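Local coordinates for ABC transporter, solute-binding protein (Staphylococcus aureus, PDB 6LKK) that binds glucose 6-phosphate in the cleft of a periplasmic-binding-protein fold and probably serves as the ligand-sensing component of a two-component signalling system, at residues Y6-S11 with G34-L39; S41-E46 with E68-Y73; G58-T63 with G217-K222. All coordinates share one frame; numbering follows the deposited sequence.

Interaction 1 of 3, residues Y6-S11 with G34-L39; sequences YSPYQS and GSTQVL. With G6P (6-O-phosphono-alpha-D-glucopyranose), chain B.
Pro8 and Thr36 meet beside the phosphorylated end of the bound sugar: Pro8 CG lies 3.3 Å from Thr36 OG1, while Pro8 CB sits at the same distance from G6P O6. The ring of Pro8 thus packs against both the protein hydroxyl and the ester oxygen. Thr36 takes hold of the phosphate through two donors on one residue. Its backbone N gives a nearly straight bond to G6P O1P (2.9 Å, 164°), and its OG1 donates to that same oxygen over 2.7 Å. The double grip depends on the threonine torsion, since a chi1 of -61° sets OG1 beside the backbone N and turns the methyl CG2 anti to that N. OG1 is also hydrogen-bonded to Thr138 OG1. Tyr9 belongs to the sugar side, with CD1 of its ring 3.2 Å from G6P O4 in an oblique approach; its hydroxyl is hydrogen-bonded to Asp216.

One layer out, the two backbones close on each other without conventional hydrogen bonding. Pro8 CA makes a CA-H...O contact of 3.1 Å with Gly34 O. From the first turn of helix 36-45, Leu39 reaches back so that CD1 rests 3.4 Å from Ser7 C, and its other methyl, CD2, comes to the edge of the Tyr6 ring. Ser7 OG accepts from Tyr9 N in an ST turn and is also bonded to Met56 O, which helps fix the bend after strand 2-7. Phe55 of the neighbouring strand packs on Tyr6, Pro8 and Leu39.

Because Thr36 opens its helix, with Ser35 at the N-cap, the helix dipole probably favours the bound anion. A phosphate held at a helix N-terminus, beside the end of a parallel strand, is a recurrent feature of ligand sites in the periplasmic-binding-protein fold.

Interaction 2 of 3, residues S41-E46 with E68-Y73; sequences SNLHNE and EDFVPY
Leu43, on the last turns of helix 36-45, extends its branched end toward the segment 68-73. A chi1 of -178° places CG anti to the backbone N, and CD2 then comes to 3.6 Å from Asp69 CB, the two side chains running past each other in opposite directions. Its other methyl, CD1, approaches the Phe70 ring obliquely, 4.3 Å from CZ. Phe55 and Val221 also border Leu43, so this part of the contact belongs to the packing of a helix against the central sheet, an alpha/beta layer of the periplasmic-binding-protein fold in which strand 70-71 pairs antiparallel with strand 213-221.

His44 follows and supplies the polar half. Its ND1 donates to Asp69 OD2 over 2.6 Å, with an N-H...O angle of 153°. The carboxylate oxygen lies almost in the imidazole plane and accepts the N-H on its syn lone pair, although the ring and carboxylate planes are turned 46° apart. The other oxygen, OD1, forms a salt bridge with Arg51, so the carboxylate joins the end of the helix to that arginine. Glu68 adds to the acidic surroundings, OE2 standing 3.9 Å from His44 CE1, while His66 stacks on the imidazole from outside the two segments. The two acids may favour a protonated imidazole, though Arg51 would offset part of the effect.

Interaction 3 of 3, residues G58-T63 with G217-K222; sequences GVLSET and GIALVK. With G6P (6-O-phosphono-alpha-D-glucopyranose), chain B.
Gly58 and Gly217 are joined by the one hydrogen bond between these segments: Gly217 N donates to Gly58 O over 3.1 Å, with an angle of 143° at the hydrogen and the donor nearly in line with the carbonyl. The close packing lies just beyond this bond. Leu60 is turned onto the strand, and a chi1 of -60°, which sets CG beside the backbone N, carries CD1 over the peptide after Gly217. There CD1 lies 3.5 Å from Gly217 O, and 4.2 Å from Ala219 CB two residues further on. Gly217 suits so near an approach, because the direction a side chain would take from it runs toward Leu60 CB. Phe55 and Val92 also pack on Leu60, adding to the apolar packing.

Away from the strand the short helix 60-63 is weakly bonded, and Glu62 is exposed. This single turn is held from within. Val59, centre of an inverse gamma turn, offers its carbonyl oxygen to Glu62 N and to Thr63 OG1, which reach it from opposite faces of its plane; the Thr63 OG1 to Val59 O bond measures 3.0 Å and comes from above that plane. On the strand, Ile218 points away from the turn and packs on Val234 and Leu237 of helix 230-237, so it is buried too; the exposed edge is at Glu62.

The two ends of Gly58 thus serve different partners. Its N donates to G6P O3 over 2.9 Å, at an almost straight 173°, while its carbonyl is tied to strand 213-221. Its positive phi is readily adopted by glycine. The chemistry suggests that a sugar hydroxyl is read here by a main-chain N-H whose peptide neighbour is anchored on the sheet, so that the donor's direction is probably set by the backbone.

Interactions 1 and 3 form adjoining parts of one wall of the glucose 6-phosphate pocket: the former helps hold the phosphate, the latter bonds a ring hydroxyl. Their centres lie 11 Å apart; Pro8 CG stands 3.8 Å from Gly58 N, and Gln37 NE2 probably bonds to Thr63 O (3.2 Å). Interaction 2 lies at the far end of helix 36-45, with the side chain of Phe70 about 13 Å from the ligand. Tyr6 OH probably bonds to Glu46 OE1 (2.5 Å), linking interactions 1 and 2. Interactions 2 and 3 share the sheet: probable bonds Val71 N to Leu220 O (2.9 Å) and, just past the strand ends, Lys222 N to Asp69 O (2.8 Å) tie segment 68-73 to segment 217-222.

Interaction 1 of 3, residues Y6-S11 with G34-L39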
loop_
_atom_site.group_PDB
_atom_site.type_symbol
_atom_site.label_atom_id
_atom_site.label_comp_id
_atom_site.label_asym_id
_atom_site.label_seq_id
_atom_site.Cartn_x
_atom_site.Cartn_y
_atom_site.Cartn_z
ATOM N N TYR A 6 -5.687 -1.222 13.337
ATOM C CA TYR A 6 -4.436 -1.748 12.798
ATOM C C TYR A 6 -4.205 -1.121 11.430
ATOM O O TYR A 6 -5.119 -1.090 10.602
ATOM C CB TYR A 6 -4.473 -3.269 12.642
ATOM C CG TYR A 6 -4.841 -4.073 13.869
ATOM C CD1 TYR A 6 -6.169 -4.296 14.204
ATOM C CD2 TYR A 6 -3.860 -4.653 14.662
ATOM C CE1 TYR A 6 -6.511 -5.053 15.314
ATOM C CE2 TYR A 6 -4.191 -5.409 15.774
ATOM C CZ TYR A 6 -5.517 -5.605 16.092
ATOM O OH TYR A 6 -5.851 -6.357 17.195
ATOM N N SER A 7 -2.992 -0.628 11.185
ATOM C CA SER A 7 -2.738 -0.068 9.862
ATOM C C SER A 7 -1.260 -0.053 9.494
ATOM O O SER A 7 -0.425 0.397 10.290
ATOM C CB SER A 7 -3.283 1.356 9.772
ATOM O OG SER A 7 -3.050 1.884 8.477
ATOM N N PRO A 8 -0.896 -0.519 8.294
ATOM C CA PRO A 8 0.476 -0.313 7.808
ATOM C C PRO A 8 0.736 1.083 7.268
ATOM O O PRO A 8 1.888 1.385 6.923
ATOM C CB PRO A 8 0.606 -1.359 6.693
ATOM C CG PRO A 8 -0.780 -1.493 6.172
ATOM C CD PRO A 8 -1.675 -1.367 7.374
ATOM N N TYR A 9 -0.284 1.934 7.167
ATOM C CA TYR A 9 -0.068 3.297 6.705
ATOM C C TYR A 9 0.855 4.042 7.659
ATOM O O TYR A 9 0.925 3.744 8.853
ATOM C CB TYR A 9 -1.385 4.069 6.602
ATOM C CG TYR A 9 -2.291 3.661 5.465
ATOM C CD1 TYR A 9 -1.864 3.738 4.148
ATOM C CD2 TYR A 9 -3.590 3.242 5.708
ATOM C CE1 TYR A 9 -2.698 3.376 3.106
ATOM C CE2 TYR A 9 -4.430 2.883 4.676
ATOM C CZ TYR A 9 -3.982 2.951 3.379
ATOM O OH TYR A 9 -4.817 2.593 2.348
ATOM N N GLN A 10 1.549 5.037 7.121
ATOM C CA GLN A 10 2.301 5.960 7.954
ATOM C C GLN A 10 1.351 6.926 8.650
ATOM O O GLN A 10 0.274 7.249 8.144
ATOM C CB GLN A 10 3.323 6.729 7.117
ATOM C CG GLN A 10 4.424 5.848 6.554
ATOM C CD GLN A 10 5.266 5.203 7.639
ATOM O OE1 GLN A 10 6.030 5.875 8.330
ATOM N NE2 GLN A 10 5.123 3.893 7.797
ATOM N N SER A 11 1.764 7.385 9.831
ATOM C CA SER A 11 0.893 8.225 10.648
ATOM C C SER A 11 0.441 9.474 9.897
ATOM O O SER A 11 -0.710 9.906 10.035
ATOM C CB SER A 11 1.615 8.614 11.938
ATOM O OG SER A 11 0.743 9.297 12.820
ATOM N N GLY A 34 2.634 -1.161 11.737
ATOM C CA GLY A 34 3.539 -2.254 11.437
ATOM C C GLY A 34 3.408 -2.661 9.988
ATOM O O GLY A 34 2.522 -2.203 9.263
ATOM N N SER A 35 4.325 -3.529 9.566
ATOM C CA SER A 35 4.221 -4.117 8.238
ATOM C C SER A 35 2.914 -4.892 8.124
ATOM O O SER A 35 2.423 -5.461 9.103
ATOM C CB SER A 35 5.411 -5.036 7.967
ATOM O OG SER A 35 6.628 -4.319 8.034
ATOM N N THR A 36 2.344 -4.908 6.916
ATOM C CA THR A 36 1.009 -5.471 6.722
ATOM C C THR A 36 0.911 -6.884 7.286
ATOM O O THR A 36 0.028 -7.185 8.096
ATOM C CB THR A 36 0.636 -5.476 5.236
ATOM O OG1 THR A 36 0.633 -4.136 4.719
ATOM C CG2 THR A 36 -0.748 -6.080 5.033
ATOM N N GLN A 37 1.807 -7.773 6.854
ATOM C CA GLN A 37 1.693 -9.170 7.255
ATOM C C GLN A 37 2.089 -9.377 8.710
ATOM O O GLN A 37 1.598 -10.311 9.354
ATOM C CB GLN A 37 2.538 -10.047 6.336
ATOM C CG GLN A 37 2.008 -10.125 4.913
ATOM C CD GLN A 37 0.589 -10.654 4.855
ATOM O OE1 GLN A 37 0.252 -11.632 5.524
ATOM N NE2 GLN A 37 -0.254 -10.002 4.065
ATOM N N VAL A 38 2.970 -8.532 9.246
ATOM C CA VAL A 38 3.290 -8.607 10.668
ATOM C C VAL A 38 2.066 -8.251 11.501
ATOM O O VAL A 38 1.746 -8.928 12.486
ATOM C CB VAL A 38 4.485 -7.694 10.998
ATOM C CG1 VAL A 38 4.777 -7.710 12.494
ATOM C CG2 VAL A 38 5.713 -8.127 10.214
ATOM N N LEU A 39 1.363 -7.183 11.120
ATOM C CA LEU A 39 0.120 -6.829 11.796
ATOM C C LEU A 39 -0.874 -7.983 11.741
ATOM O O LEU A 39 -1.488 -8.340 12.753
ATOM C CB LEU A 39 -0.480 -5.572 11.162
ATOM C CG LEU A 39 0.243 -4.251 11.435
ATOM C CD1 LEU A 39 -0.305 -3.160 10.531
ATOM C CD2 LEU A 39 0.107 -3.845 12.894
HETATM C C1 G6P B . 1.384 -0.816 0.477
HETATM C C2 G6P B . -0.099 -0.378 0.565
HETATM C C3 G6P B . -0.403 0.561 1.672
HETATM C C4 G6P B . 0.388 0.250 2.864
HETATM C C5 G6P B . 1.859 0.528 2.574
HETATM C C6 G6P B . 2.712 0.081 3.717
HETATM O O1 G6P B . 1.864 -0.622 -0.819
HETATM O O2 G6P B . -0.505 0.231 -0.672
HETATM O O3 G6P B . -1.853 0.445 2.009
HETATM O O4 G6P B . -0.025 1.084 3.975
HETATM O O5 G6P B . 2.348 -0.165 1.366
HETATM O O6 G6P B . 2.496 -1.296 3.933
HETATM P P G6P B . 3.819 -2.341 4.051
HETATM O O1P G6P B . 3.290 -3.719 4.406
HETATM O O2P G6P B . 4.781 -1.850 5.150
HETATM O O3P G6P B . 4.524 -2.395 2.745
#

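Interaction 2 of 3, residues S41-E46 with E68-Y73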
loop_
_atom_site.group_PDB
_atom_site.type_symbol
_atom_site.label_atom_id
_atom_site.label_comp_id
_atom_site.label_asym_id
_atom_site.label_seq_id
_atom_site.Cartn_x
_atom_site.Cartn_y
_atom_site.Cartn_z
ATOM N N SER A 41 -0.267 -11.167 11.282
ATOM C CA SER A 41 0.212 -12.322 12.036
ATOM C C SER A 41 0.062 -12.105 13.536
ATOM O O SER A 41 -0.383 -13.008 14.256
ATOM C CB SER A 41 1.669 -12.611 11.679
ATOM O OG SER A 41 1.782 -13.074 10.345
ATOM N N ASN A 42 0.430 -10.921 14.030
ATOM C CA ASN A 42 0.266 -10.636 15.451
ATOM C C ASN A 42 -1.209 -10.594 15.831
ATOM O O ASN A 42 -1.596 -11.084 16.899
ATOM C CB ASN A 42 0.955 -9.318 15.805
ATOM C CG ASN A 42 2.464 -9.390 15.650
ATOM O OD1 ASN A 42 3.042 -10.475 15.594
ATOM N ND2 ASN A 42 3.110 -8.231 15.593
ATOM N N LEU A 43 -2.045 -10.016 14.967
ATOM C CA LEU A 43 -3.486 -10.032 15.196
ATOM C C LEU A 43 -4.000 -11.460 15.334
ATOM O O LEU A 43 -4.801 -11.760 16.227
ATOM C CB LEU A 43 -4.188 -9.304 14.045
ATOM C CG LEU A 43 -5.708 -9.131 14.051
ATOM C CD1 LEU A 43 -6.075 -7.924 13.198
ATOM C CD2 LEU A 43 -6.426 -10.363 13.522
ATOM N N HIS A 44 -3.540 -12.357 14.460
ATOM C CA HIS A 44 -3.999 -13.742 14.493
ATOM C C HIS A 44 -3.701 -14.392 15.838
ATOM O O HIS A 44 -4.555 -15.088 16.402
ATOM C CB HIS A 44 -3.340 -14.525 13.358
ATOM C CG HIS A 44 -3.774 -15.955 13.273
ATOM N ND1 HIS A 44 -5.071 -16.323 12.987
ATOM C CD2 HIS A 44 -3.081 -17.109 13.422
ATOM C CE1 HIS A 44 -5.159 -17.641 12.968
ATOM N NE2 HIS A 44 -3.966 -18.142 13.230
ATOM N N ASN A 45 -2.497 -14.183 16.366
ATOM C CA ASN A 45 -2.131 -14.751 17.657
ATOM C C ASN A 45 -2.663 -13.938 18.826
ATOM O O ASN A 45 -2.686 -14.441 19.954
ATOM C CB ASN A 45 -0.611 -14.861 17.771
ATOM C CG ASN A 45 -0.017 -15.797 16.745
ATOM O OD1 ASN A 45 -0.601 -16.829 16.417
ATOM N ND2 ASN A 45 1.150 -15.439 16.226
ATOM N N GLU A 46 -3.089 -12.702 18.584
ATOM C CA GLU A 46 -3.586 -11.860 19.662
ATOM C C GLU A 46 -4.809 -12.501 20.303
ATOM O O GLU A 46 -5.662 -13.073 19.616
ATOM C CB GLU A 46 -3.935 -10.474 19.120
ATOM C CG GLU A 46 -4.159 -9.420 20.180
ATOM C CD GLU A 46 -4.312 -8.041 19.573
ATOM O OE1 GLU A 46 -4.286 -7.942 18.326
ATOM O OE2 GLU A 46 -4.457 -7.059 20.331
ATOM N N GLU A 68 -10.894 -16.126 9.270
ATOM C CA GLU A 68 -11.618 -16.321 10.521
ATOM C C GLU A 68 -11.371 -15.193 11.515
ATOM O O GLU A 68 -12.134 -15.049 12.476
ATOM C CB GLU A 68 -11.232 -17.661 11.153
ATOM C CG GLU A 68 -9.742 -17.820 11.466
ATOM C CD GLU A 68 -8.960 -18.455 10.329
ATOM O OE1 GLU A 68 -9.405 -18.361 9.166
ATOM O OE2 GLU A 68 -7.897 -19.053 10.601
ATOM N N ASP A 69 -10.324 -14.395 11.311
ATOM C CA ASP A 69 -10.014 -13.286 12.202
ATOM C C ASP A 69 -10.798 -12.022 11.878
ATOM O O ASP A 69 -10.574 -10.995 12.527
ATOM C CB ASP A 69 -8.517 -12.977 12.150
ATOM C CG ASP A 69 -7.673 -14.093 12.729
ATOM O OD1 ASP A 69 -8.207 -14.895 13.523
ATOM O OD2 ASP A 69 -6.472 -14.162 12.394
ATOM N N PHE A 70 -11.708 -12.070 10.910
ATOM C CA PHE A 70 -12.430 -10.889 10.467
ATOM C C PHE A 70 -13.912 -11.205 10.336
ATOM O O PHE A 70 -14.321 -12.369 10.283
ATOM C CB PHE A 70 -11.871 -10.373 9.134
ATOM C CG PHE A 70 -10.438 -9.942 9.215
ATOM C CD1 PHE A 70 -9.413 -10.857 9.040
ATOM C CD2 PHE A 70 -10.114 -8.626 9.488
ATOM C CE1 PHE A 70 -8.091 -10.462 9.128
ATOM C CE2 PHE A 70 -8.796 -8.226 9.576
ATOM C CZ PHE A 70 -7.785 -9.144 9.395
ATOM N N VAL A 71 -14.709 -10.150 10.289
ATOM C CA VAL A 71 -16.164 -10.245 10.206
ATOM C C VAL A 71 -16.584 -9.980 8.771
ATOM O O VAL A 71 -16.109 -8.995 8.174
ATOM C CB VAL A 71 -16.847 -9.254 11.167
ATOM C CG1 VAL A 71 -18.366 -9.341 11.044
ATOM C CG2 VAL A 71 -16.406 -9.509 12.601
ATOM N N PRO A 72 -17.447 -10.798 8.169
ATOM C CA PRO A 72 -17.926 -10.504 6.811
ATOM C C PRO A 72 -18.741 -9.219 6.802
ATOM O O PRO A 72 -19.816 -9.147 7.401
ATOM C CB PRO A 72 -18.786 -11.723 6.455
ATOM C CG PRO A 72 -18.407 -12.778 7.432
ATOM C CD PRO A 72 -18.017 -12.062 8.679
ATOM N N TYR A 73 -18.222 -8.202 6.118
ATOM C CA TYR A 73 -18.880 -6.907 6.071
ATOM C C TYR A 73 -18.290 -6.046 4.968
ATOM O O TYR A 73 -17.067 -5.977 4.809
ATOM C CB TYR A 73 -18.751 -6.189 7.416
ATOM C CG TYR A 73 -19.423 -4.836 7.452
ATOM C CD1 TYR A 73 -20.797 -4.728 7.617
ATOM C CD2 TYR A 73 -18.685 -3.668 7.322
ATOM C CE1 TYR A 73 -21.418 -3.496 7.652
ATOM C CE2 TYR A 73 -19.298 -2.428 7.357
ATOM C CZ TYR A 73 -20.665 -2.349 7.524
ATOM O OH TYR A 73 -21.291 -1.123 7.561
#

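Interaction 3 of 3, residues G58-T63 with G217-K222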
loop_
_atom_site.group_PDB
_atom_site.type_symbol
_atom_site.label_atom_id
_atom_site.label_comp_id
_atom_site.label_asym_id
_atom_site.label_seq_id
_atom_site.Cartn_x
_atom_site.Cartn_y
_atom_site.Cartn_z
ATOM N N GLY A 58 -3.085 -1.865 3.209
ATOM C CA GLY A 58 -2.672 -3.126 2.640
ATOM C C GLY A 58 -3.693 -3.660 1.649
ATOM O O GLY A 58 -4.850 -3.245 1.608
ATOM N N VAL A 59 -3.238 -4.604 0.830
ATOM C CA VAL A 59 -4.092 -5.224 -0.176
ATOM C C VAL A 59 -4.853 -6.361 0.491
ATOM O O VAL A 59 -4.631 -7.541 0.199
ATOM C CB VAL A 59 -3.274 -5.699 -1.394
ATOM C CG1 VAL A 59 -2.754 -4.495 -2.162
ATOM C CG2 VAL A 59 -2.110 -6.595 -0.978
ATOM N N LEU A 60 -5.771 -5.999 1.389
ATOM C CA LEU A 60 -6.415 -6.982 2.250
ATOM C C LEU A 60 -7.248 -7.981 1.463
ATOM O O LEU A 60 -7.331 -9.152 1.848
ATOM C CB LEU A 60 -7.286 -6.269 3.283
ATOM C CG LEU A 60 -6.569 -5.303 4.226
ATOM C CD1 LEU A 60 -7.553 -4.717 5.220
ATOM C CD2 LEU A 60 -5.424 -5.988 4.951
ATOM N N SER A 61 -7.881 -7.551 0.370
ATOM C CA SER A 61 -8.729 -8.464 -0.387
ATOM C C SER A 61 -7.957 -9.670 -0.902
ATOM O O SER A 61 -8.574 -10.688 -1.237
ATOM C CB SER A 61 -9.377 -7.731 -1.559
ATOM O OG SER A 61 -8.398 -7.299 -2.489
ATOM N N GLU A 62 -6.626 -9.587 -0.960
ATOM C CA GLU A 62 -5.814 -10.625 -1.575
ATOM C C GLU A 62 -4.775 -11.252 -0.655
ATOM O O GLU A 62 -4.180 -12.264 -1.040
ATOM C CB GLU A 62 -5.097 -10.059 -2.813
ATOM C CG GLU A 62 -6.053 -9.603 -3.905
ATOM C CD GLU A 62 -5.349 -8.920 -5.064
ATOM O OE1 GLU A 62 -4.110 -8.767 -5.006
ATOM O OE2 GLU A 62 -6.038 -8.538 -6.034
ATOM N N THR A 63 -4.534 -10.703 0.542
ATOM C CA THR A 63 -3.464 -11.214 1.394
ATOM C C THR A 63 -3.905 -11.428 2.840
ATOM O O THR A 63 -3.055 -11.462 3.736
ATOM C CB THR A 63 -2.245 -10.286 1.354
ATOM O OG1 THR A 63 -2.612 -8.976 1.806
ATOM C CG2 THR A 63 -1.681 -10.201 -0.061
ATOM N N GLY A 217 -7.589 -1.817 1.361
ATOM C CA GLY A 217 -8.872 -2.235 1.885
ATOM C C GLY A 217 -9.040 -1.907 3.356
ATOM O O GLY A 217 -8.099 -1.499 4.048
ATOM N N ILE A 218 -10.279 -2.086 3.824
ATOM C CA ILE A 218 -10.659 -1.920 5.222
ATOM C C ILE A 218 -11.483 -3.129 5.636
ATOM O O ILE A 218 -12.362 -3.575 4.889
ATOM C CB ILE A 218 -11.469 -0.628 5.458
ATOM C CG1 ILE A 218 -10.625 0.603 5.154
ATOM C CG2 ILE A 218 -11.969 -0.563 6.898
ATOM C CD1 ILE A 218 -11.442 1.871 5.032
ATOM N N ALA A 219 -11.223 -3.641 6.838
ATOM C CA ALA A 219 -11.908 -4.823 7.337
ATOM C C ALA A 219 -12.210 -4.667 8.822
ATOM O O ALA A 219 -11.468 -4.011 9.560
ATOM C CB ALA A 219 -11.078 -6.092 7.113
ATOM N N LEU A 220 -13.314 -5.280 9.248
ATOM C CA LEU A 220 -13.673 -5.363 10.657
ATOM C C LEU A 220 -13.026 -6.598 11.275
ATOM O O LEU A 220 -13.126 -7.700 10.727
ATOM C CB LEU A 220 -15.194 -5.423 10.826
ATOM C CG LEU A 220 -16.017 -4.234 10.319
ATOM C CD1 LEU A 220 -17.481 -4.421 10.683
ATOM C CD2 LEU A 220 -15.500 -2.919 10.879
ATOM N N VAL A 221 -12.370 -6.408 12.415
ATOM C CA VAL A 221 -11.643 -7.475 13.094
ATOM C C VAL A 221 -12.590 -8.217 14.024
ATOM O O VAL A 221 -13.363 -7.603 14.770
ATOM C CB VAL A 221 -10.444 -6.900 13.870
ATOM C CG1 VAL A 221 -9.733 -7.992 14.664
ATOM C CG2 VAL A 221 -9.476 -6.220 12.917
ATOM N N LYS A 222 -12.521 -9.545 13.996
ATOM C CA LYS A 222 -13.346 -10.363 14.875
ATOM C C LYS A 222 -12.774 -10.317 16.285
ATOM O O LYS A 222 -11.619 -10.703 16.505
ATOM C CB LYS A 222 -13.417 -11.800 14.366
ATOM C CG LYS A 222 -14.400 -12.661 15.145
ATOM C CD LYS A 222 -14.413 -14.102 14.662
ATOM C CE LYS A 222 -15.130 -14.241 13.329
ATOM N NZ LYS A 222 -14.989 -15.611 12.763
HETATM C C1 G6P B . 1.384 -0.816 0.477
HETATM C C2 G6P B . -0.099 -0.378 0.565
HETATM C C3 G6P B . -0.403 0.561 1.672
HETATM C C4 G6P B . 0.388 0.250 2.864
HETATM C C5 G6P B . 1.859 0.528 2.574
HETATM C C6 G6P B . 2.712 0.081 3.717
HETATM O O1 G6P B . 1.864 -0.622 -0.819
HETATM O O2 G6P B . -0.505 0.231 -0.672
HETATM O O3 G6P B . -1.853 0.445 2.009
HETATM O O4 G6P B . -0.025 1.084 3.975
HETATM O O5 G6P B . 2.348 -0.165 1.366
HETATM O O6 G6P B . 2.496 -1.296 3.933
HETATM P P G6P B . 3.819 -2.341 4.051
HETATM O O1P G6P B . 3.290 -3.719 4.406
HETATM O O2P G6P B . 4.781 -1.850 5.150
HETATM O O3P G6P B . 4.524 -2.395 2.745
#